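Local coordinates for protein halohydrin epoxidase A (Corynebacterium sp., PDB 4Z9F) that probably catalyses the reversible conversion of vicinal halohydrins into epoxides with release of hydrogen halide, using a fold related to short-chain dehydrogenases, at residues C[8-13]-C[42-47]; C[52-57]-C[63-68]; C[112-117]-C[127-132]; C[177-182]-C[199-204]; C[220-225]-C[229-234]. The protein carries 1 engineered substitution. One frame throughout, in Å; residues are numbered along the deposited sequence.

All five contacts belong to one Rossmann-type fold with a parallel sheet. Interaction 3 lies nearest the chain centre: segment 112-117 of helix 96-123 packs on strand 127-132 through apolar groups. Interaction 5 is also apolar and buried, but lies beside the third subunit. Its helix touches the strand of interaction 3. Interaction 2 joins a loop to a helix beside strand 52-53, the outermost on one side of the sheet, and mixes apolar with polar groups. It meets interaction 1 through E45 and A53. Interactions 1 and 4 are partly buried. Interaction 1 puts loop R10 near helix R43; in interaction 4 F179 meets one arginine, R200, with waters beside it. Their loops meet where F12 touches N182.

Interaction 1. Residues C[8-13]-C[42-47]; sequences HARHFA and QRFESE
F44 meets A9 and R10, and R10 also meets R43. The F44 ring carries the apolar half. Its CZ lies 4.2 Å from CB of A9, and its CE2 lies 4.2 Å from CG of R10. Both groups approach the ring obliquely. F44 has CG anti to the backbone N (chi1 -176°), which sends the ring from the helix toward the loop. The charged half lies nearer solvent. NH1 of R43 sits over one face of the R10 guanidinium, 3.5 Å from NH2 of R10. The two guanidinium planes are 21° apart. The like charges would be expected to repel, but each arginine has an acid of its own. NH2 of R43 is 2.8 Å from OE1 of E47. That oxygen lies well out of the guanidinium plane, so the pair is held by charge, with no N-H aimed at it. NH1 of R10 forms a salt bridge with E40 and also bonds to the hydroxyl of S34. The bend at chi3 (77°) turns the R10 guanidinium aside from the line of its chain, with NH2 beside R43. Further out, a type I turn from H8 to H11 shapes the loop, closed by H11 N to H8 O at 3.0 Å. A backbone bond ties A9 to H31, just after strand 27-30, and F35 and C30 also pack on F44. The loop follows the first strand, 3-6, of a Rossmann-type fold. In short-chain dehydrogenases this position holds the glycine-rich nucleotide-binding loop.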
# COMPACT_ATOMS: atom_id res chain seq x y z
N HIS C 8 13.74 24.41 -8.46
CA HIS C 8 13.75 24.04 -9.88
C HIS C 8 12.56 24.66 -10.62
O HIS C 8 11.79 23.97 -11.30
CB HIS C 8 13.78 22.53 -10.03
CG HIS C 8 15.00 21.89 -9.44
ND1 HIS C 8 16.24 21.96 -10.04
CD2 HIS C 8 15.17 21.17 -8.31
CE1 HIS C 8 17.12 21.30 -9.30
NE2 HIS C 8 16.49 20.81 -8.25
N ALA C 9 12.43 25.98 -10.49
CA ALA C 9 11.20 26.68 -10.85
C ALA C 9 10.86 26.59 -12.33
O ALA C 9 9.71 26.85 -12.71
CB ALA C 9 11.28 28.15 -10.43
N ARG C 10 11.82 26.26 -13.19
CA ARG C 10 11.56 26.21 -14.62
C ARG C 10 11.23 24.81 -15.12
O ARG C 10 11.05 24.62 -16.33
CB ARG C 10 12.75 26.79 -15.38
CG ARG C 10 13.04 28.23 -14.96
CD ARG C 10 14.31 28.75 -15.58
NE ARG C 10 14.12 29.10 -16.98
CZ ARG C 10 15.03 29.75 -17.70
NH1 ARG C 10 16.18 30.11 -17.14
NH2 ARG C 10 14.79 30.03 -18.98
N HIS C 11 11.12 23.84 -14.22
CA HIS C 11 11.05 22.44 -14.61
C HIS C 11 9.92 21.74 -13.86
O HIS C 11 9.40 22.25 -12.86
CB HIS C 11 12.38 21.74 -14.33
CG HIS C 11 13.54 22.36 -15.04
ND1 HIS C 11 13.87 22.04 -16.34
CD2 HIS C 11 14.42 23.31 -14.64
CE1 HIS C 11 14.92 22.75 -16.71
NE2 HIS C 11 15.28 23.53 -15.70
N PHE C 12 9.53 20.57 -14.39
CA PHE C 12 8.57 19.69 -13.72
C PHE C 12 7.32 20.46 -13.29
O PHE C 12 6.63 21.06 -14.11
CB PHE C 12 9.27 19.02 -12.53
CG PHE C 12 8.68 17.69 -12.12
CD1 PHE C 12 7.76 17.02 -12.91
CD2 PHE C 12 9.05 17.11 -10.91
CE1 PHE C 12 7.23 15.80 -12.52
CE2 PHE C 12 8.52 15.90 -10.51
CZ PHE C 12 7.61 15.24 -11.31
N ALA C 13 7.01 20.46 -12.00
CA ALA C 13 5.85 21.17 -11.49
C ALA C 13 6.14 22.62 -11.14
O ALA C 13 5.24 23.31 -10.65
CB ALA C 13 5.29 20.45 -10.26
N GLN C 42 17.26 38.02 -14.00
CA GLN C 42 16.53 39.23 -14.40
C GLN C 42 15.39 38.89 -15.35
O GLN C 42 14.25 39.35 -15.16
CB GLN C 42 17.49 40.23 -15.04
CG GLN C 42 16.92 41.18 -16.11
CD GLN C 42 15.63 41.94 -15.73
OE1 GLN C 42 15.22 41.99 -14.57
NE2 GLN C 42 14.99 42.55 -16.74
N ARG C 43 15.67 38.11 -16.38
CA ARG C 43 14.64 37.78 -17.36
C ARG C 43 13.48 37.04 -16.71
O ARG C 43 12.31 37.33 -17.00
CB ARG C 43 15.25 36.96 -18.49
CG ARG C 43 14.24 36.46 -19.49
CD ARG C 43 14.83 35.33 -20.31
NE ARG C 43 13.78 34.47 -20.86
CZ ARG C 43 13.18 33.52 -20.16
NH1 ARG C 43 13.52 33.31 -18.89
NH2 ARG C 43 12.24 32.77 -20.72
N PHE C 44 13.78 36.11 -15.80
CA PHE C 44 12.72 35.37 -15.11
C PHE C 44 11.84 36.31 -14.29
O PHE C 44 10.61 36.27 -14.39
CB PHE C 44 13.32 34.28 -14.22
CG PHE C 44 12.29 33.41 -13.55
CD1 PHE C 44 11.79 33.75 -12.29
CD2 PHE C 44 11.82 32.26 -14.16
CE1 PHE C 44 10.85 32.96 -11.67
CE2 PHE C 44 10.87 31.47 -13.54
CZ PHE C 44 10.38 31.82 -12.29
N GLU C 45 12.46 37.16 -13.47
CA GLU C 45 11.68 38.11 -12.68
C GLU C 45 10.90 39.05 -13.57
O GLU C 45 9.83 39.54 -13.17
CB GLU C 45 12.60 38.91 -11.75
CG GLU C 45 13.41 38.07 -10.76
CD GLU C 45 14.02 38.91 -9.66
OE1 GLU C 45 14.51 38.34 -8.65
OE2 GLU C 45 14.01 40.16 -9.80
N SER C 46 11.40 39.32 -14.78
CA SER C 46 10.70 40.15 -15.75
C SER C 46 9.47 39.44 -16.31
O SER C 46 8.38 40.02 -16.36
CB SER C 46 11.67 40.53 -16.87
OG SER C 46 10.98 41.08 -17.98
N GLU C 47 9.63 38.18 -16.74
CA GLU C 47 8.50 37.45 -17.32
C GLU C 47 7.48 37.01 -16.28
O GLU C 47 6.32 36.77 -16.63
CB GLU C 47 9.00 36.24 -18.09
CG GLU C 47 9.68 36.58 -19.40
CD GLU C 47 10.05 35.34 -20.18
OE1 GLU C 47 10.20 34.28 -19.55
OE2 GLU C 47 10.18 35.43 -21.42

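Interaction 2. Residues C[52-57]-C[63-68]; sequences VALAEQ and VDATLQ
L54 and E56 close on A65 and T66. The apolar part is L54 against the helix. Its CD2 lies 3.9 Å from CB of A65 and equally close to the A65 carbonyl oxygen. Its other methyl, CD1, touches OG1 of T66 at 3.7 Å, the two side chains crossing at about a right angle.

The mixed part is E56. Its chain bends at chi2 (77°) and folds the carboxylate onto the A65 methyl. OE2 and CD of E56 are both 3.5 Å from CB of A65. This is packing of a charged group on a methyl, not a polar bond.

The hydrogen bonds do not join the two segments. OG1 of T66 is paired with the carbonyl of L62, one turn back in its own helix. NE2 of Q57 bonds to O of A55 at 3.2 Å, fairly straight at 161°. The donor lies above the carbonyl plane, and the same NE2 also reaches O of D32.

L5 of strand 3-6 touches both L54 and T66. The contact therefore relies on van der Waals packing, part of it between polar atoms and methyl groups, while T66 and Q57 find their hydrogen bonds on their own sides or in other parts of the chain.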
# COMPACT_ATOMS: atom_id res chain seq x y z
N VAL C 52 10.82 36.37 -7.04
CA VAL C 52 12.22 36.67 -6.77
C VAL C 52 13.04 35.47 -7.22
O VAL C 52 12.70 34.33 -6.88
CB VAL C 52 12.45 36.96 -5.27
CG1 VAL C 52 13.94 36.94 -4.95
CG2 VAL C 52 11.82 38.28 -4.87
N ALA C 53 14.09 35.72 -7.99
CA ALA C 53 14.99 34.68 -8.45
C ALA C 53 16.22 34.65 -7.55
O ALA C 53 16.99 35.62 -7.51
CB ALA C 53 15.41 34.89 -9.90
N LEU C 54 16.40 33.54 -6.83
CA LEU C 54 17.56 33.36 -5.96
C LEU C 54 18.79 32.99 -6.77
O LEU C 54 18.70 32.25 -7.75
CB LEU C 54 17.30 32.25 -4.94
CG LEU C 54 16.19 32.44 -3.93
CD1 LEU C 54 16.09 31.19 -3.06
CD2 LEU C 54 16.47 33.69 -3.10
N ALA C 55 19.95 33.46 -6.31
CA ALA C 55 21.20 32.99 -6.89
C ALA C 55 21.67 31.69 -6.27
O ALA C 55 22.39 30.93 -6.93
CB ALA C 55 22.28 34.07 -6.75
N GLU C 56 21.28 31.41 -5.03
CA GLU C 56 21.85 30.29 -4.29
C GLU C 56 21.50 28.97 -4.95
O GLU C 56 20.37 28.76 -5.38
CB GLU C 56 21.38 30.30 -2.84
CG GLU C 56 22.14 31.31 -1.96
CD GLU C 56 21.69 32.76 -2.18
OE1 GLU C 56 22.26 33.67 -1.51
OE2 GLU C 56 20.77 32.97 -3.01
N GLN C 57 22.49 28.08 -5.02
CA GLN C 57 22.34 26.77 -5.63
C GLN C 57 22.41 25.63 -4.63
O GLN C 57 22.01 24.51 -4.97
CB GLN C 57 23.42 26.55 -6.70
CG GLN C 57 23.29 27.51 -7.87
CD GLN C 57 21.95 27.37 -8.56
OE1 GLN C 57 21.57 26.27 -8.96
NE2 GLN C 57 21.22 28.48 -8.66
N VAL C 63 16.80 28.29 2.22
CA VAL C 63 15.84 28.84 3.18
C VAL C 63 16.33 30.19 3.69
O VAL C 63 15.57 31.16 3.72
CB VAL C 63 15.58 27.84 4.32
CG1 VAL C 63 14.79 28.51 5.43
CG2 VAL C 63 14.82 26.62 3.80
N ASP C 64 17.60 30.27 4.08
CA ASP C 64 18.13 31.55 4.56
C ASP C 64 18.08 32.61 3.45
O ASP C 64 17.72 33.76 3.71
CB ASP C 64 19.56 31.37 5.08
CG ASP C 64 19.61 30.74 6.47
OD1 ASP C 64 18.62 30.83 7.22
OD2 ASP C 64 20.67 30.15 6.81
N ALA C 65 18.41 32.22 2.22
CA ALA C 65 18.30 33.16 1.10
C ALA C 65 16.87 33.62 0.89
O ALA C 65 16.62 34.81 0.63
CB ALA C 65 18.84 32.53 -0.18
N THR C 66 15.90 32.70 0.99
CA THR C 66 14.50 33.10 0.91
C THR C 66 14.15 34.09 2.00
O THR C 66 13.38 35.03 1.77
CB THR C 66 13.59 31.87 1.00
OG1 THR C 66 13.99 30.91 0.01
CG2 THR C 66 12.14 32.26 0.78
N LEU C 67 14.71 33.90 3.20
CA LEU C 67 14.35 34.74 4.33
C LEU C 67 14.93 36.14 4.23
O LEU C 67 14.53 37.02 5.00
CB LEU C 67 14.78 34.07 5.65
CG LEU C 67 13.73 33.32 6.50
CD1 LEU C 67 12.29 33.51 6.02
CD2 LEU C 67 14.07 31.85 6.61
N GLN C 68 15.86 36.37 3.30
CA GLN C 68 16.27 37.74 2.99
C GLN C 68 15.16 38.54 2.32
O GLN C 68 15.32 39.75 2.14
CB GLN C 68 17.52 37.74 2.09
CG GLN C 68 18.81 37.26 2.76
CD GLN C 68 19.42 38.28 3.71
OE1 GLN C 68 18.73 38.87 4.56
NE2 GLN C 68 20.73 38.51 3.57

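Interaction 3. Residues C[112-117]-C[127-132]; sequences LLLQSA and ASVIFI
L114 is the hub, touching both F131 and V129 of the strand. Its CB lies 4.1 Å from CZ of F131, at the ring edge and near the ring plane. The leucine therefore meets the rim of the phenyl group. CG of L114 is anti to the backbone N (chi1 176°), and the branch carries CD1 toward the strand, where it lies 4.4 Å from CG1 of V129.

F131 starts out directed across the line to the helix, yet its ring end reaches the leucine. T154 and V158 of helix 147-165 touch it as well. V129 adds the smallest share of the three. It points at the helix and also meets L172 of the next strand. L172, together with L157 and L165, packs on L114.

The same helix also meets the second subunit. I91 of that subunit packs on L114, and NE2 of Q115 bonds to its I91 and T94 carbonyls. OG of S116 turns back to O of L113 at 2.7 Å, so this hydroxyl bonds within its helix.

Only carbon atoms meet between the helix and the strand here. The contact depends on dispersion and water exclusion, as expected where a helix covers the sheet of a Rossmann-type fold.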
# COMPACT_ATOMS: atom_id res chain seq x y z
N LEU C 112 18.43 17.62 2.64
CA LEU C 112 19.23 18.76 3.11
C LEU C 112 18.40 20.03 3.14
O LEU C 112 18.56 20.86 4.05
CB LEU C 112 20.46 18.95 2.22
CG LEU C 112 21.54 17.87 2.26
CD1 LEU C 112 22.73 18.26 1.40
CD2 LEU C 112 21.99 17.57 3.69
N LEU C 113 17.52 20.22 2.16
CA LEU C 113 16.61 21.37 2.18
C LEU C 113 15.68 21.30 3.38
O LEU C 113 15.57 22.27 4.14
CB LEU C 113 15.81 21.43 0.88
CG LEU C 113 14.64 22.43 0.85
CD1 LEU C 113 15.16 23.85 1.02
CD2 LEU C 113 13.89 22.32 -0.46
N LEU C 114 15.00 20.17 3.56
CA LEU C 114 14.10 20.02 4.71
C LEU C 114 14.85 20.21 6.03
O LEU C 114 14.33 20.87 6.94
CB LEU C 114 13.41 18.65 4.67
CG LEU C 114 12.51 18.29 5.86
CD1 LEU C 114 11.31 19.22 5.94
CD2 LEU C 114 12.08 16.83 5.80
N GLN C 115 16.05 19.63 6.16
CA GLN C 115 16.82 19.75 7.40
C GLN C 115 17.04 21.21 7.75
O GLN C 115 16.83 21.63 8.89
CB GLN C 115 18.16 19.02 7.27
CG GLN C 115 19.08 19.15 8.50
CD GLN C 115 20.44 18.46 8.33
OE1 GLN C 115 21.17 18.72 7.37
NE2 GLN C 115 20.80 17.60 9.29
N SER C 116 17.47 22.01 6.75
CA SER C 116 17.73 23.43 6.95
C SER C 116 16.46 24.21 7.27
O SER C 116 16.54 25.29 7.85
CB SER C 116 18.39 24.02 5.70
OG SER C 116 17.45 24.19 4.65
N ALA C 117 15.29 23.69 6.91
CA ALA C 117 14.05 24.44 7.04
C ALA C 117 13.37 24.26 8.40
O ALA C 117 12.56 25.11 8.79
CB ALA C 117 13.07 24.04 5.93
N ALA C 127 4.42 25.78 8.70
CA ALA C 127 4.43 26.00 7.26
C ALA C 127 4.00 24.72 6.56
O ALA C 127 3.79 23.69 7.21
CB ALA C 127 5.82 26.42 6.75
N SER C 128 3.87 24.77 5.24
CA SER C 128 3.65 23.58 4.43
C SER C 128 4.89 23.30 3.60
O SER C 128 5.49 24.21 3.02
CB SER C 128 2.42 23.74 3.53
OG SER C 128 1.24 23.95 4.28
N VAL C 129 5.29 22.04 3.56
CA VAL C 129 6.40 21.60 2.75
C VAL C 129 5.83 20.52 1.85
O VAL C 129 5.41 19.46 2.33
CB VAL C 129 7.57 21.09 3.60
CG1 VAL C 129 8.78 20.79 2.74
CG2 VAL C 129 7.94 22.11 4.70
N ILE C 130 5.76 20.81 0.55
CA ILE C 130 5.14 19.93 -0.44
C ILE C 130 6.24 19.40 -1.34
O ILE C 130 6.93 20.17 -2.01
CB ILE C 130 4.07 20.67 -1.26
CG1 ILE C 130 3.00 21.22 -0.32
CG2 ILE C 130 3.45 19.74 -2.29
CD1 ILE C 130 2.19 22.30 -0.91
N PHE C 131 6.40 18.07 -1.36
CA PHE C 131 7.43 17.43 -2.15
C PHE C 131 6.81 16.93 -3.45
O PHE C 131 5.83 16.17 -3.41
CB PHE C 131 8.08 16.29 -1.38
CG PHE C 131 8.91 16.75 -0.21
CD1 PHE C 131 8.32 17.07 1.00
CD2 PHE C 131 10.29 16.84 -0.33
CE1 PHE C 131 9.10 17.49 2.09
CE2 PHE C 131 11.07 17.26 0.75
CZ PHE C 131 10.47 17.58 1.95
N ILE C 132 7.34 17.37 -4.58
CA ILE C 132 6.92 16.82 -5.87
C ILE C 132 7.80 15.62 -6.16
O ILE C 132 9.02 15.75 -6.30
CB ILE C 132 7.02 17.87 -6.99
CG1 ILE C 132 6.46 19.22 -6.54
CG2 ILE C 132 6.28 17.35 -8.24
CD1 ILE C 132 4.95 19.30 -6.31

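Interaction 4. Residues C[177-182]-C[199-204]; sequences PNFFNN and ERVERD
F179 reaches from the loop to R200, V201 and D204 of the helix. Its CB points at the helix, and CG stands beside the backbone N (chi1 -60°). Beyond CG, CD2 meets CG2 of V201 at 3.9 Å. CE2 comes next, 3.6 Å from NE of R200. At the tip, CZ is 3.8 Å from NH2 of R200 and 4.1 Å from CB of D204.

The ring presents its edge to one face of the R200 guanidinium, and the two planes are 67° apart. This differs from a face-to-face cation-pi stack. OD1 of N178 lies over one face of the F179 ring, displaced toward its rim. The same OD1 accepts a hydrogen bond from F179 N at 2.9 Å, a bent bond (136°) with the donor above the carbonyl plane.

Waters meet the edge of the R200 guanidinium. Water 1 lies in the guanidinium plane and accepts from NH2 of R200 at 3.1 Å and from ND2 of N178 at 3.2 Å. A second water joins the same residues weakly. Y242 meets F179 edge-to-face, and F186 packs its ring nearby. On the outer side of the helix, E202 pairs with R167 of the third subunit.

The loop follows strand 170-177. As in related halohydrin dehalogenases, this loop probably shapes the halide pocket, where short-chain dehydrogenases bind the nicotinamide end of their cofactor.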
# COMPACT_ATOMS: atom_id res chain seq x y z
N PRO C 177 3.06 12.75 -9.46
CA PRO C 177 2.45 12.96 -10.78
C PRO C 177 2.85 11.89 -11.79
O PRO C 177 3.91 11.28 -11.71
CB PRO C 177 3.01 14.33 -11.22
CG PRO C 177 3.80 14.87 -10.03
CD PRO C 177 4.19 13.66 -9.21
N ASN C 178 1.94 11.70 -12.75
CA ASN C 178 2.20 11.02 -14.02
C ASN C 178 1.15 11.54 -15.00
O ASN C 178 0.08 12.00 -14.59
CB ASN C 178 2.13 9.49 -13.90
CG ASN C 178 2.88 8.77 -15.04
OD1 ASN C 178 3.47 9.40 -15.93
ND2 ASN C 178 2.87 7.43 -15.00
N PHE C 179 1.46 11.47 -16.29
CA PHE C 179 0.57 12.00 -17.32
C PHE C 179 0.14 13.42 -16.99
O PHE C 179 -1.00 13.82 -17.18
CB PHE C 179 -0.63 11.08 -17.51
CG PHE C 179 -0.24 9.70 -17.94
CD1 PHE C 179 -0.27 8.64 -17.05
CD2 PHE C 179 0.20 9.47 -19.24
CE1 PHE C 179 0.09 7.37 -17.45
CE2 PHE C 179 0.56 8.19 -19.65
CZ PHE C 179 0.51 7.15 -18.76
N PHE C 180 1.09 14.19 -16.47
CA PHE C 180 0.89 15.57 -16.04
C PHE C 180 1.51 16.49 -17.08
O PHE C 180 2.72 16.40 -17.34
CB PHE C 180 1.51 15.76 -14.66
CG PHE C 180 1.74 17.18 -14.27
CD1 PHE C 180 2.92 17.55 -13.63
CD2 PHE C 180 0.76 18.13 -14.50
CE1 PHE C 180 3.12 18.87 -13.25
CE2 PHE C 180 0.97 19.45 -14.13
CZ PHE C 180 2.15 19.81 -13.51
N ASN C 181 0.69 17.34 -17.71
CA ASN C 181 1.19 18.27 -18.73
C ASN C 181 2.18 19.24 -18.10
O ASN C 181 1.79 20.14 -17.35
CB ASN C 181 0.03 19.01 -19.39
CG ASN C 181 0.47 20.07 -20.42
OD1 ASN C 181 -0.24 21.04 -20.62
ND2 ASN C 181 1.63 19.89 -21.04
N ASN C 182 3.46 19.03 -18.36
CA ASN C 182 4.51 19.81 -17.73
C ASN C 182 5.73 19.78 -18.64
O ASN C 182 5.88 18.86 -19.46
CB ASN C 182 4.84 19.26 -16.32
CG ASN C 182 5.70 18.02 -16.36
OD1 ASN C 182 6.92 18.12 -16.50
ND2 ASN C 182 5.08 16.84 -16.20
N GLU C 199 -2.65 8.06 -27.93
CA GLU C 199 -3.10 6.67 -27.85
C GLU C 199 -2.83 6.09 -26.48
O GLU C 199 -3.69 5.43 -25.89
CB GLU C 199 -2.39 5.83 -28.92
CG GLU C 199 -2.88 6.07 -30.34
CD GLU C 199 -2.57 4.87 -31.24
OE1 GLU C 199 -1.38 4.49 -31.32
OE2 GLU C 199 -3.51 4.32 -31.86
N ARG C 200 -1.62 6.32 -25.96
CA ARG C 200 -1.23 5.77 -24.66
C ARG C 200 -2.08 6.35 -23.54
O ARG C 200 -2.50 5.63 -22.63
CB ARG C 200 0.26 6.06 -24.44
CG ARG C 200 0.80 5.67 -23.08
CD ARG C 200 2.22 6.18 -22.95
NE ARG C 200 2.71 6.10 -21.58
CZ ARG C 200 3.73 6.82 -21.12
NH1 ARG C 200 4.37 7.67 -21.92
NH2 ARG C 200 4.12 6.68 -19.85
N VAL C 201 -2.35 7.66 -23.59
CA VAL C 201 -3.21 8.30 -22.60
C VAL C 201 -4.62 7.71 -22.66
O VAL C 201 -5.21 7.40 -21.63
CB VAL C 201 -3.20 9.83 -22.79
CG1 VAL C 201 -4.23 10.52 -21.88
CG2 VAL C 201 -1.82 10.36 -22.48
N GLU C 202 -5.16 7.52 -23.87
CA GLU C 202 -6.48 6.90 -23.98
C GLU C 202 -6.49 5.51 -23.34
O GLU C 202 -7.48 5.11 -22.72
CB GLU C 202 -6.91 6.80 -25.45
CG GLU C 202 -8.40 6.53 -25.69
CD GLU C 202 -8.83 5.10 -25.37
OE1 GLU C 202 -9.97 4.92 -24.88
OE2 GLU C 202 -8.03 4.15 -25.58
N ARG C 203 -5.38 4.78 -23.46
CA ARG C 203 -5.33 3.43 -22.92
C ARG C 203 -5.15 3.41 -21.41
O ARG C 203 -5.81 2.64 -20.71
CB ARG C 203 -4.20 2.65 -23.58
CG ARG C 203 -4.14 1.18 -23.17
CD ARG C 203 -2.92 0.49 -23.76
NE ARG C 203 -2.46 1.15 -24.99
CZ ARG C 203 -1.29 1.76 -25.11
NH1 ARG C 203 -0.45 1.79 -24.08
NH2 ARG C 203 -0.95 2.34 -26.25
N ASP C 204 -4.24 4.26 -20.90
CA ASP C 204 -3.74 4.10 -19.54
C ASP C 204 -4.32 5.09 -18.54
O ASP C 204 -4.22 4.83 -17.33
CB ASP C 204 -2.20 4.22 -19.52
CG ASP C 204 -1.51 3.07 -20.26
OD1 ASP C 204 -2.19 2.07 -20.58
OD2 ASP C 204 -0.29 3.16 -20.51
O HOH W 1 3.19 5.20 -17.29
O HOH W 2 5.76 7.07 -17.03

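Interaction 5. Residues C[220-225]-C[229-234]; sequences ITFLAS and APIVGQ
The F222 ring takes CD1 of I231 at its edge, near the ring plane, with CE2 of F222 4.1 Å from that methyl. It also stacks on F222 of the third subunit, and A218 of that subunit packs beside it. The other flat group is the Q234 amide. Its NE2 bonds to O of I231 at 3.0 Å, nearly straight at 166°. The acceptor lies in the amide plane, and the donor is tilted modestly from the carbonyl plane. NE2 also bonds to O of A237 of the third subunit, so one amide nitrogen links the turn to the partner chain.

These residues sit where the last helix of the Rossmann-type fold, 213-224, turns back to strand 235-238, outermost on its side within this chain. In tetramers of the short-chain dehydrogenase family, these two elements commonly form one of the subunit interfaces. Contacts to the third subunit agree with that here: A237 packs on I231, and E215 on A229 and P230.

Within the chain, CD1 of I231 also touches CD2 of L223 at 4.0 Å. I231 crosses both F222 and L223 at about a right angle. Its CG1 lies between the backbone N and the carbonyl carbon (chi1 64°), and the extended branch carries the methyl to both partners. L223 leans on Y173 of strand 170-177. OG of S225 donates to O of F222 at 2.8 Å and also bonds to N of R227.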
# COMPACT_ATOMS: atom_id res chain seq x y z
N ILE C 220 -1.80 22.32 -5.15
CA ILE C 220 -0.73 22.92 -4.36
C ILE C 220 -1.25 24.07 -3.51
O ILE C 220 -0.88 24.20 -2.33
CB ILE C 220 0.42 23.36 -5.30
CG1 ILE C 220 1.23 22.14 -5.73
CG2 ILE C 220 1.32 24.39 -4.62
CD1 ILE C 220 2.35 22.45 -6.72
N THR C 221 -2.11 24.93 -4.07
CA THR C 221 -2.60 26.04 -3.26
C THR C 221 -3.63 25.58 -2.24
O THR C 221 -3.76 26.19 -1.17
CB THR C 221 -3.18 27.16 -4.13
OG1 THR C 221 -4.26 26.67 -4.94
CG2 THR C 221 -2.10 27.77 -5.03
N PHE C 222 -4.37 24.50 -2.54
CA PHE C 222 -5.25 23.92 -1.53
C PHE C 222 -4.44 23.37 -0.36
O PHE C 222 -4.80 23.59 0.80
CB PHE C 222 -6.11 22.81 -2.15
CG PHE C 222 -6.97 22.09 -1.14
CD1 PHE C 222 -8.10 22.70 -0.63
CD2 PHE C 222 -6.65 20.81 -0.72
CE1 PHE C 222 -8.91 22.05 0.28
CE2 PHE C 222 -7.46 20.15 0.21
CZ PHE C 222 -8.58 20.78 0.70
N LEU C 223 -3.33 22.68 -0.65
CA LEU C 223 -2.47 22.22 0.44
C LEU C 223 -1.86 23.40 1.19
O LEU C 223 -1.89 23.43 2.43
CB LEU C 223 -1.38 21.28 -0.09
CG LEU C 223 -1.91 19.95 -0.65
CD1 LEU C 223 -0.78 19.07 -1.17
CD2 LEU C 223 -2.75 19.18 0.38
N ALA C 224 -1.35 24.39 0.46
CA ALA C 224 -0.70 25.54 1.11
C ALA C 224 -1.64 26.33 2.01
O ALA C 224 -1.16 27.03 2.91
CB ALA C 224 -0.11 26.48 0.05
N SER C 225 -2.96 26.23 1.79
CA SER C 225 -3.95 26.97 2.57
C SER C 225 -4.11 26.42 3.98
O SER C 225 -4.61 27.14 4.86
CB SER C 225 -5.31 26.92 1.88
OG SER C 225 -5.99 25.69 2.17
N ALA C 229 -5.89 20.55 7.04
CA ALA C 229 -4.69 20.09 7.74
C ALA C 229 -4.67 18.60 8.09
O ALA C 229 -3.59 18.00 8.04
CB ALA C 229 -4.50 20.91 9.02
N PRO C 230 -5.78 17.96 8.45
CA PRO C 230 -5.70 16.54 8.85
C PRO C 230 -5.26 15.57 7.75
O PRO C 230 -5.06 14.39 8.05
CB PRO C 230 -7.12 16.22 9.32
CG PRO C 230 -7.66 17.54 9.79
CD PRO C 230 -7.12 18.50 8.77
N ILE C 231 -5.14 15.99 6.48
CA ILE C 231 -4.67 15.06 5.46
C ILE C 231 -3.14 15.10 5.39
O ILE C 231 -2.52 14.52 4.51
CB ILE C 231 -5.32 15.35 4.08
CG1 ILE C 231 -4.93 16.73 3.55
CG2 ILE C 231 -6.84 15.28 4.18
CD1 ILE C 231 -5.61 17.07 2.25
N VAL C 232 -2.53 15.76 6.39
CA VAL C 232 -1.08 15.87 6.45
C VAL C 232 -0.39 14.50 6.41
O VAL C 232 -0.86 13.52 6.99
CB VAL C 232 -0.67 16.63 7.72
CG1 VAL C 232 -1.12 15.88 8.96
CG2 VAL C 232 0.84 16.85 7.77
N GLY C 233 0.76 14.45 5.74
CA GLY C 233 1.68 13.35 5.93
C GLY C 233 1.48 12.16 5.02
O GLY C 233 2.00 11.07 5.32
N GLN C 234 0.79 12.34 3.90
CA GLN C 234 0.55 11.25 2.97
C GLN C 234 0.90 11.67 1.55
O GLN C 234 1.17 12.84 1.25
CB GLN C 234 -0.91 10.78 3.03
CG GLN C 234 -1.93 11.79 2.52
CD GLN C 234 -3.36 11.34 2.79
OE1 GLN C 234 -3.78 10.28 2.32
NE2 GLN C 234 -4.11 12.15 3.54